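Local coordinates for protein S-adenosyl-L-methionine-dependent 2-deoxy-scyllo-inosamine dehydrogenase (Bacillus circulans, PDB 4M7S) that catalyses the radical S-adenosyl-L-methionine-dependent two-electron oxidation of 2-deoxy-scyllo-inosamine to amino-dideoxy-scyllo-inosose in butirosin biosynthesis, using two [4Fe-4S] clusters, at residues E9-S14 and V178-N183; R18-C23 and T115-A120; E64-K69 and D94-K99. All blocks are in the same frame, centred on the assembly; numbering follows the deposited sequence.

Contact 1: residues E9-S14 and V178-N183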
loop_
_atom_site.group_PDB
_atom_site.type_symbol
_atom_site.label_atom_id
_atom_site.label_comp_id
_atom_site.label_asym_id
_atom_site.label_seq_id
_atom_site.Cartn_x
_atom_site.Cartn_y
_atom_site.Cartn_z
ATOM N N GLU A 9 -1.500 1.477 -2.293
ATOM C CA GLU A 9 -0.500 0.417 -2.244
ATOM C C GLU A 9 -0.951 -0.707 -3.147
ATOM O O GLU A 9 -2.044 -1.243 -2.959
ATOM C CB GLU A 9 -0.367 -0.142 -0.825
ATOM C CG GLU A 9 0.724 0.468 0.013
ATOM C CD GLU A 9 0.831 -0.190 1.374
ATOM O OE1 GLU A 9 0.726 -1.430 1.435
ATOM O OE2 GLU A 9 1.001 0.532 2.377
ATOM N N VAL A 10 -0.113 -1.067 -4.117
ATOM C CA VAL A 10 -0.480 -2.073 -5.108
ATOM C C VAL A 10 0.382 -3.332 -4.964
ATOM O O VAL A 10 1.608 -3.278 -5.117
ATOM C CB VAL A 10 -0.349 -1.511 -6.521
ATOM C CG1 VAL A 10 -0.922 -2.482 -7.544
ATOM C CG2 VAL A 10 -1.084 -0.169 -6.623
ATOM N N GLU A 11 -0.257 -4.460 -4.674
ATOM C CA GLU A 11 0.455 -5.731 -4.585
ATOM C C GLU A 11 0.767 -6.272 -5.985
ATOM O O GLU A 11 0.109 -7.205 -6.462
ATOM C CB GLU A 11 -0.380 -6.747 -3.799
ATOM C CG GLU A 11 0.396 -7.954 -3.290
ATOM C CD GLU A 11 -0.479 -8.928 -2.516
ATOM O OE1 GLU A 11 -1.705 -9.000 -2.799
ATOM O OE2 GLU A 11 0.063 -9.613 -1.620
ATOM N N VAL A 12 1.768 -5.695 -6.649
ATOM C CA VAL A 12 2.129 -6.158 -8.001
ATOM C C VAL A 12 2.711 -7.580 -7.982
ATOM O O VAL A 12 2.760 -8.259 -9.004
ATOM C CB VAL A 12 3.066 -5.169 -8.730
ATOM C CG1 VAL A 12 2.425 -3.783 -8.776
ATOM C CG2 VAL A 12 4.436 -5.103 -8.042
ATOM N N ASN A 13 3.156 -8.029 -6.813
ATOM C CA ASN A 13 3.463 -9.441 -6.635
ATOM C C ASN A 13 3.370 -9.806 -5.165
ATOM O O ASN A 13 3.639 -8.976 -4.299
ATOM C CB ASN A 13 4.837 -9.790 -7.201
ATOM C CG ASN A 13 5.960 -9.293 -6.337
ATOM O OD1 ASN A 13 6.173 -8.084 -6.227
ATOM N ND2 ASN A 13 6.697 -10.219 -5.715
ATOM N N SER A 14 3.003 -11.049 -4.880
ATOM C CA SER A 14 2.656 -11.427 -3.507
ATOM C C SER A 14 3.782 -12.147 -2.763
ATOM O O SER A 14 3.731 -12.286 -1.544
ATOM C CB SER A 14 1.422 -12.317 -3.522
ATOM O OG SER A 14 1.691 -13.501 -4.250
ATOM N N VAL A 178 -4.552 -2.381 -2.942
ATOM C CA VAL A 178 -5.042 -3.265 -4.000
ATOM C C VAL A 178 -4.173 -4.536 -4.017
ATOM O O VAL A 178 -2.960 -4.453 -4.198
ATOM C CB VAL A 178 -4.960 -2.568 -5.372
ATOM C CG1 VAL A 178 -5.392 -3.516 -6.501
ATOM C CG2 VAL A 178 -5.780 -1.288 -5.379
ATOM N N THR A 179 -4.791 -5.700 -3.811
ATOM C CA THR A 179 -4.072 -6.962 -3.723
ATOM C C THR A 179 -3.797 -7.505 -5.115
ATOM O O THR A 179 -4.268 -6.925 -6.107
ATOM C CB THR A 179 -4.870 -8.016 -2.940
ATOM O OG1 THR A 179 -6.013 -8.416 -3.710
ATOM C CG2 THR A 179 -5.317 -7.453 -1.574
ATOM N N VAL A 180 -3.057 -8.616 -5.190
ATOM C CA VAL A 180 -2.649 -9.163 -6.491
ATOM C C VAL A 180 -3.837 -9.483 -7.362
ATOM O O VAL A 180 -3.734 -9.444 -8.584
ATOM C CB VAL A 180 -1.856 -10.492 -6.410
ATOM C CG1 VAL A 180 -0.411 -10.287 -6.829
ATOM C CG2 VAL A 180 -1.999 -11.170 -5.057
ATOM N N LEU A 181 -4.948 -9.842 -6.724
ATOM C CA LEU A 181 -6.138 -10.265 -7.450
ATOM C C LEU A 181 -7.162 -9.134 -7.573
ATOM O O LEU A 181 -8.281 -9.348 -8.042
ATOM C CB LEU A 181 -6.753 -11.511 -6.805
ATOM C CG LEU A 181 -5.859 -12.755 -6.806
ATOM C CD1 LEU A 181 -6.544 -13.916 -6.108
ATOM C CD2 LEU A 181 -5.469 -13.141 -8.234
ATOM N N GLY A 182 -6.770 -7.931 -7.165
ATOM C CA GLY A 182 -7.589 -6.743 -7.386
ATOM C C GLY A 182 -8.447 -6.280 -6.215
ATOM O O GLY A 182 -9.119 -5.247 -6.293
ATOM N N ASN A 183 -8.446 -7.037 -5.127
ATOM C CA ASN A 183 -9.263 -6.670 -3.972
ATOM C C ASN A 183 -8.785 -5.379 -3.344
ATOM O O ASN A 183 -7.580 -5.136 -3.231
ATOM C CB ASN A 183 -9.254 -7.779 -2.925
ATOM C CG ASN A 183 -10.009 -9.002 -3.377
ATOM O OD1 ASN A 183 -10.909 -8.914 -4.216
ATOM N ND2 ASN A 183 -9.672 -10.150 -2.803
#

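Contact 2: residues R18-C23 and T115-A120. With SF4 (iron/sulfur cluster), chain C.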
loop_
_atom_site.group_PDB
_atom_site.type_symbol
_atom_site.label_atom_id
_atom_site.label_comp_id
_atom_site.label_asym_id
_atom_site.label_seq_id
_atom_site.Cartn_x
_atom_site.Cartn_y
_atom_site.Cartn_z
ATOM N N ARG A 18 12.163 -13.202 1.625
ATOM C CA ARG A 18 12.500 -13.430 3.025
ATOM C C ARG A 18 11.386 -14.150 3.779
ATOM O O ARG A 18 10.275 -14.320 3.268
ATOM C CB ARG A 18 12.904 -12.121 3.716
ATOM C CG ARG A 18 14.310 -11.683 3.337
ATOM C CD ARG A 18 14.792 -10.473 4.101
ATOM N NE ARG A 18 16.082 -10.014 3.590
ATOM C CZ ARG A 18 17.261 -10.479 3.993
ATOM N NH1 ARG A 18 17.331 -11.417 4.931
ATOM N NH2 ARG A 18 18.378 -10.002 3.460
ATOM N N THR A 19 11.699 -14.567 4.999
ATOM C CA THR A 19 10.823 -15.437 5.763
ATOM C C THR A 19 10.596 -14.888 7.162
ATOM O O THR A 19 10.411 -15.655 8.099
ATOM C CB THR A 19 11.453 -16.832 5.888
ATOM O OG1 THR A 19 12.760 -16.704 6.463
ATOM C CG2 THR A 19 11.572 -17.498 4.513
ATOM N N CYS A 20 10.600 -13.562 7.295
ATOM C CA CYS A 20 10.560 -12.913 8.608
ATOM C C CYS A 20 9.411 -13.429 9.476
ATOM O O CYS A 20 8.237 -13.341 9.099
ATOM C CB CYS A 20 10.474 -11.397 8.451
ATOM S SG CYS A 20 11.770 -10.712 7.384
ATOM N N TRP A 21 9.752 -13.989 10.631
ATOM C CA TRP A 21 8.738 -14.637 11.456
ATOM C C TRP A 21 7.727 -13.636 12.015
ATOM O O TRP A 21 6.592 -13.998 12.310
ATOM C CB TRP A 21 9.367 -15.474 12.573
ATOM C CG TRP A 21 8.448 -16.570 13.055
ATOM C CD1 TRP A 21 7.965 -16.746 14.322
ATOM C CD2 TRP A 21 7.878 -17.623 12.255
ATOM N NE1 TRP A 21 7.142 -17.850 14.361
ATOM C CE2 TRP A 21 7.076 -18.403 13.116
ATOM C CE3 TRP A 21 7.976 -17.978 10.906
ATOM C CZ2 TRP A 21 6.372 -19.524 12.654
ATOM C CZ3 TRP A 21 7.278 -19.092 10.457
ATOM C CH2 TRP A 21 6.491 -19.854 11.333
ATOM N N TYR A 22 8.138 -12.377 12.137
ATOM C CA TYR A 22 7.241 -11.329 12.616
ATOM C C TYR A 22 6.288 -10.853 11.520
ATOM O O TYR A 22 5.370 -10.077 11.786
ATOM C CB TYR A 22 8.033 -10.150 13.192
ATOM C CG TYR A 22 9.179 -9.674 12.321
ATOM C CD1 TYR A 22 8.987 -8.683 11.364
ATOM C CD2 TYR A 22 10.454 -10.210 12.463
ATOM C CE1 TYR A 22 10.030 -8.241 10.571
ATOM C CE2 TYR A 22 11.503 -9.778 11.674
ATOM C CZ TYR A 22 11.286 -8.790 10.732
ATOM O OH TYR A 22 12.329 -8.353 9.944
ATOM N N CYS A 23 6.504 -11.325 10.292
ATOM C CA CYS A 23 5.683 -10.910 9.155
ATOM C C CYS A 23 4.604 -11.922 8.795
ATOM O O CYS A 23 4.873 -13.123 8.747
ATOM C CB CYS A 23 6.546 -10.680 7.916
ATOM S SG CYS A 23 5.607 -10.112 6.419
ATOM N N THR A 115 14.683 -1.587 3.590
ATOM C CA THR A 115 14.709 -2.155 4.931
ATOM C C THR A 115 15.495 -3.462 4.962
ATOM O O THR A 115 15.045 -4.476 4.432
ATOM C CB THR A 115 13.285 -2.412 5.461
ATOM O OG1 THR A 115 12.430 -1.324 5.093
ATOM C CG2 THR A 115 13.292 -2.546 6.980
ATOM N N GLN A 116 16.674 -3.435 5.574
ATOM C CA GLN A 116 17.409 -4.666 5.843
ATOM C C GLN A 116 16.574 -5.504 6.809
ATOM O O GLN A 116 16.292 -5.064 7.926
ATOM C CB GLN A 116 18.770 -4.352 6.458
ATOM C CG GLN A 116 19.528 -5.582 6.937
ATOM C CD GLN A 116 19.895 -6.510 5.798
ATOM O OE1 GLN A 116 20.221 -6.057 4.698
ATOM N NE2 GLN A 116 19.835 -7.816 6.049
ATOM N N HIS A 117 16.167 -6.701 6.388
ATOM C CA HIS A 117 15.261 -7.514 7.207
ATOM C C HIS A 117 15.886 -8.775 7.794
ATOM O O HIS A 117 17.085 -9.014 7.646
ATOM C CB HIS A 117 13.982 -7.856 6.439
ATOM C CG HIS A 117 12.927 -6.800 6.530
ATOM N ND1 HIS A 117 12.190 -6.583 7.674
ATOM C CD2 HIS A 117 12.488 -5.895 5.621
ATOM C CE1 HIS A 117 11.342 -5.590 7.467
ATOM N NE2 HIS A 117 11.502 -5.156 6.231
ATOM N N ALA A 118 15.047 -9.575 8.453
ATOM C CA ALA A 118 15.495 -10.722 9.251
ATOM C C ALA A 118 16.314 -11.735 8.466
ATOM O O ALA A 118 15.837 -12.325 7.491
ATOM C CB ALA A 118 14.315 -11.406 9.926
ATOM N N GLY A 119 17.544 -11.936 8.929
ATOM C CA GLY A 119 18.517 -12.783 8.269
ATOM C C GLY A 119 19.911 -12.383 8.717
ATOM O O GLY A 119 20.186 -12.310 9.919
ATOM N N ALA A 120 20.797 -12.127 7.757
ATOM C CA ALA A 120 20.480 -12.274 6.342
ATOM C C ALA A 120 20.891 -13.655 5.833
ATOM O O ALA A 120 20.195 -14.650 6.058
ATOM C CB ALA A 120 21.162 -11.183 5.533
HETATM FE FE1 SF4 C . 9.410 -9.887 3.272
HETATM FE FE2 SF4 C . 10.322 -9.808 5.772
HETATM FE FE3 SF4 C . 7.709 -9.603 5.337
HETATM FE FE4 SF4 C . 9.320 -7.548 4.603
HETATM S S1 SF4 C . 8.909 -8.256 6.747
HETATM S S2 SF4 C . 7.628 -8.443 3.346
HETATM S S3 SF4 C . 11.230 -8.681 3.983
HETATM S S4 SF4 C . 9.003 -11.471 4.910
HETATM O O HOH W 1 14.671 -14.374 6.158
#

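Contact 3: residues E64-K69 and D94-K99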
loop_
_atom_site.group_PDB
_atom_site.type_symbol
_atom_site.label_atom_id
_atom_site.label_comp_id
_atom_site.label_asym_id
_atom_site.label_seq_id
_atom_site.Cartn_x
_atom_site.Cartn_y
_atom_site.Cartn_z
ATOM N N GLU A 64 7.831 -8.564 -2.093
ATOM C CA GLU A 64 8.981 -7.779 -2.518
ATOM C C GLU A 64 8.764 -7.302 -3.949
ATOM O O GLU A 64 8.704 -8.124 -4.870
ATOM C CB GLU A 64 10.243 -8.651 -2.446
ATOM C CG GLU A 64 11.486 -7.972 -2.981
ATOM C CD GLU A 64 11.702 -6.585 -2.371
ATOM O OE1 GLU A 64 12.083 -5.662 -3.126
ATOM O OE2 GLU A 64 11.510 -6.429 -1.142
ATOM N N PRO A 65 8.646 -5.976 -4.150
ATOM C CA PRO A 65 8.339 -5.496 -5.505
ATOM C C PRO A 65 9.450 -5.781 -6.522
ATOM O O PRO A 65 9.142 -5.983 -7.692
ATOM C CB PRO A 65 8.132 -3.980 -5.319
ATOM C CG PRO A 65 8.862 -3.640 -4.039
ATOM C CD PRO A 65 8.762 -4.881 -3.167
ATOM N N LEU A 66 10.710 -5.808 -6.100
ATOM C CA LEU A 66 11.803 -6.097 -7.042
ATOM C C LEU A 66 11.791 -7.536 -7.567
ATOM O O LEU A 66 12.594 -7.897 -8.431
ATOM C CB LEU A 66 13.174 -5.770 -6.442
ATOM C CG LEU A 66 13.479 -4.320 -6.057
ATOM C CD1 LEU A 66 14.962 -4.039 -6.214
ATOM C CD2 LEU A 66 12.684 -3.331 -6.868
ATOM N N LEU A 67 10.890 -8.357 -7.033
ATOM C CA LEU A 67 10.712 -9.718 -7.525
ATOM C C LEU A 67 9.705 -9.747 -8.672
ATOM O O LEU A 67 9.585 -10.738 -9.377
ATOM C CB LEU A 67 10.242 -10.649 -6.404
ATOM C CG LEU A 67 11.324 -11.357 -5.589
ATOM C CD1 LEU A 67 10.720 -12.297 -4.543
ATOM C CD2 LEU A 67 12.216 -12.134 -6.535
ATOM N N CYS A 68 8.973 -8.655 -8.847
ATOM C CA CYS A 68 7.952 -8.588 -9.879
ATOM C C CYS A 68 8.633 -8.551 -11.238
ATOM O O CYS A 68 9.437 -7.652 -11.508
ATOM C CB CYS A 68 7.111 -7.322 -9.690
ATOM S SG CYS A 68 5.829 -7.108 -10.937
ATOM N N LYS A 69 8.316 -9.507 -12.104
ATOM C CA LYS A 69 9.007 -9.577 -13.389
ATOM C C LYS A 69 8.584 -8.448 -14.329
ATOM O O LYS A 69 9.296 -8.133 -15.276
ATOM C CB LYS A 69 8.846 -10.953 -14.042
ATOM C CG LYS A 69 7.480 -11.288 -14.623
ATOM C CD LYS A 69 7.434 -12.785 -14.972
ATOM C CE LYS A 69 6.353 -13.129 -15.995
ATOM N NZ LYS A 69 4.964 -13.184 -15.443
ATOM N N ASP A 94 17.401 -6.719 -1.157
ATOM C CA ASP A 94 18.215 -7.857 -1.599
ATOM C C ASP A 94 18.380 -7.941 -3.122
ATOM O O ASP A 94 19.300 -8.590 -3.622
ATOM C CB ASP A 94 17.632 -9.168 -1.076
ATOM C CG ASP A 94 17.545 -9.202 0.437
ATOM O OD1 ASP A 94 18.335 -8.491 1.094
ATOM O OD2 ASP A 94 16.689 -9.943 0.964
ATOM N N PHE A 95 17.468 -7.305 -3.848
ATOM C CA PHE A 95 17.512 -7.281 -5.307
ATOM C C PHE A 95 17.894 -5.913 -5.872
ATOM O O PHE A 95 17.990 -5.747 -7.087
ATOM C CB PHE A 95 16.162 -7.717 -5.887
ATOM C CG PHE A 95 15.889 -9.185 -5.736
ATOM C CD1 PHE A 95 16.282 -10.076 -6.718
ATOM C CD2 PHE A 95 15.244 -9.673 -4.610
ATOM C CE1 PHE A 95 16.039 -11.440 -6.586
ATOM C CE2 PHE A 95 14.999 -11.031 -4.462
ATOM C CZ PHE A 95 15.401 -11.919 -5.454
ATOM N N LEU A 96 18.119 -4.941 -4.992
ATOM C CA LEU A 96 18.402 -3.570 -5.416
ATOM C C LEU A 96 19.874 -3.330 -5.756
ATOM O O LEU A 96 20.626 -2.794 -4.945
ATOM C CB LEU A 96 17.945 -2.569 -4.349
ATOM C CG LEU A 96 17.903 -1.101 -4.785
ATOM C CD1 LEU A 96 17.050 -0.940 -6.031
ATOM C CD2 LEU A 96 17.371 -0.226 -3.659
ATOM N N THR A 97 20.279 -3.720 -6.961
ATOM C CA THR A 97 21.614 -3.401 -7.446
ATOM C C THR A 97 21.633 -1.932 -7.820
ATOM O O THR A 97 20.585 -1.279 -7.846
ATOM C CB THR A 97 21.969 -4.224 -8.693
ATOM O OG1 THR A 97 20.986 -3.997 -9.711
ATOM C CG2 THR A 97 22.029 -5.716 -8.362
ATOM N N GLU A 98 22.812 -1.406 -8.118
ATOM C CA GLU A 98 22.911 -0.026 -8.570
ATOM C C GLU A 98 22.203 0.152 -9.917
ATOM O O GLU A 98 21.568 1.182 -10.179
ATOM C CB GLU A 98 24.379 0.388 -8.675
ATOM C CG GLU A 98 24.573 1.815 -9.131
ATOM C CD GLU A 98 24.067 2.830 -8.125
ATOM O OE1 GLU A 98 23.773 3.977 -8.534
ATOM O OE2 GLU A 98 23.971 2.487 -6.927
ATOM N N LYS A 99 22.307 -0.869 -10.765
ATOM C CA LYS A 99 21.640 -0.866 -12.064
ATOM C C LYS A 99 20.113 -0.810 -11.964
ATOM O O LYS A 99 19.474 -0.008 -12.656
ATOM C CB LYS A 99 22.080 -2.091 -12.863
ATOM C CG LYS A 99 21.541 -2.159 -14.270
ATOM C CD LYS A 99 22.319 -3.220 -15.051
ATOM C CE LYS A 99 21.420 -3.999 -15.984
ATOM N NZ LYS A 99 21.123 -3.248 -17.224
HETATM O O HOH W 2 14.849 -6.628 -2.937
#

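Contact 1: residues E9-S14 and V178-N183
Val-10 and Val-178 pair in parallel where two neighbouring strands of the sheet run out, joined by two nearly straight backbone hydrogen bonds. Val-178 N donates to Glu-9 O at 2.8 Å, and Glu-11 N to Val-178 O at 2.7 Å, so residues on either side of Val-10 hold both N and O of Val-178. Both branched, beta-favouring side chains lie on one face of the sheet.

A side chain then takes over. Glu-11, the centre of an inverse gamma turn, has CG trans to its own N (chi1 -163°) and stays extended beyond it, carrying the carboxylate across to the other chain. OE1 receives Val-180 N at 2.8 Å on its anti side, 22° out of the carboxylate plane, a bent bond to an amide just inside the type I turn from Thr-179 to Gly-182. Gly-182 closes that turn by donating to Thr-179 O, and its positive phi suits a residue without CB.

Van der Waals contact centres on Val-180, whose methyls both meet oxygens of Glu-11, CG1 its O and CG2 its OE1, each at 3.1 Å. The side chains cross at a slant, and CG2 reaches Ser-14 CB at 3.9 Å. Packing is tight and Val-180 probably strained, its chi1 of -111° being off any staggered position.

Strand 7-10 is also paired with strand 56-58 through Val-10 and Ser-58, while Val-10 rests on Tyr-41 and Leu-44 of helix 38-50. The contact thus joins the first strand of the radical SAM core to strand 175-178, whose turn leads back into the antiparallel strand 183-185.

Contact 2: residues R18-C23 and T115-A120
His-117 presents one ring face to the iron-sulfur cluster, the iron FE4 standing 3.6 Å above its plane toward the rim, and meets the hydroxyl of Tyr-22 in plane at its edge. The Tyr-22 ring carries Cys-20 CB over one face and has His-117 ND1 at its own edge. Over one face of the Arg-18 guanidinium lies His-117 O, with Ala-120 CA and Ala-118 O near its plane at the edge.

Tyr-22 OH and His-117 ND1 share a hydrogen bond of 2.9 Å, and Ala-118 N adds a weak one to the same hydroxyl. The small Ala-118 lets its CB sit 3.7 Å from both Tyr-22 CE2 and Cys-20 SG. Arg-18 crosses His-117 at a slant, its CD 3.6 Å from His-117 CB, and gives Ala-118 O a weak bond from NH1; its NE forms a salt bridge with Asp-94.

Cys-20 SG binds the iron FE2 and Cys-23 SG the iron FE3, as two of the three cysteines of the radical SAM CX3CX2C motif. The bond with Tyr-22 helps to fix the turn of the imidazole, whose NE2 is 3.6 Å from the iron FE4, too far to be a ligand.

Contact 3: residues E64-K69 and D94-K99
Leu-66 and Phe-95 meet root to root: each CB points at the other segment, and the two CB atoms are 3.6 Å apart. Both side chains then fold back beside their own backbone N, with CG trans to the carbonyl carbon (chi1 -62° and -72°), and from there they part. Leu-66 sets CD1 against the peptide joining Phe-95 to Leu-96, 3.5 Å from both Phe-95 C and Leu-96 N. This methyl also touches the CD1 of Leu-96 at 3.7 Å. The Phe-95 ring goes the other way, toward Leu-67. There the two side chains meet at a slant, and the CD2 methyl of Leu-67 reaches the far end of the ring at CZ, 3.4 Å away, neither squarely over the face nor at the edge. A leucine suits each place: the methyl of Leu-67 settles on the ring, that of Leu-66 on the peptide.

Residues 65-67 form a short 3-10 turn just after Glu-64, in a loop of the partial TIM barrel. The Tyr-Gly-Glu-Pro sequence here probably corresponds to the GGE motif, which in radical SAM relatives helps to bind the methionine end of the cofactor. Leu-96 is the centre of an inverse gamma turn, and Thr-97 is the N-cap of helix 98-107, its hydroxyl accepting from Arg-100 N.

Glu-64 bends at chi2 (51°), which brings OE1 back to Leu-66 N, met 3.3 Å away on its anti side, well out of the carboxylate plane. A water bridges the segments, accepting from Phe-95 N at 2.9 Å and donating weakly to Glu-64 OE1. That oxygen also bonds to Thr-91 OG1, and OE2 to Asn-92 N, so several groups fix the carboxylate. Beyond it, Leu-66 packs on Leu-71 of helix 71-81 and Leu-104 of helix 98-107.

How the contacts relate
Contacts 2 and 3 are joined by a salt bridge, Arg-18 NE to Asp-94 OD2 at 2.7 Å, which ties the cysteine loop to the start of the segment leading into helix 98-107. Contact 1 reaches contact 3 through Asn-13, whose ND2 lies 3.0 Å from Glu-64 O, a probable hydrogen bond. Contacts 1 and 2 touch only by adjoining in sequence, and their centres are about 21 Å apart. Contact 2 holds the AdoMet-type cluster itself; the side chains of Glu-64 and Glu-11 lie about 6 and 9 Å from this same cluster. Contact 1 joins strand 7-10 of the radical SAM core to strand 175-178, in the part of the chain carrying the second cluster.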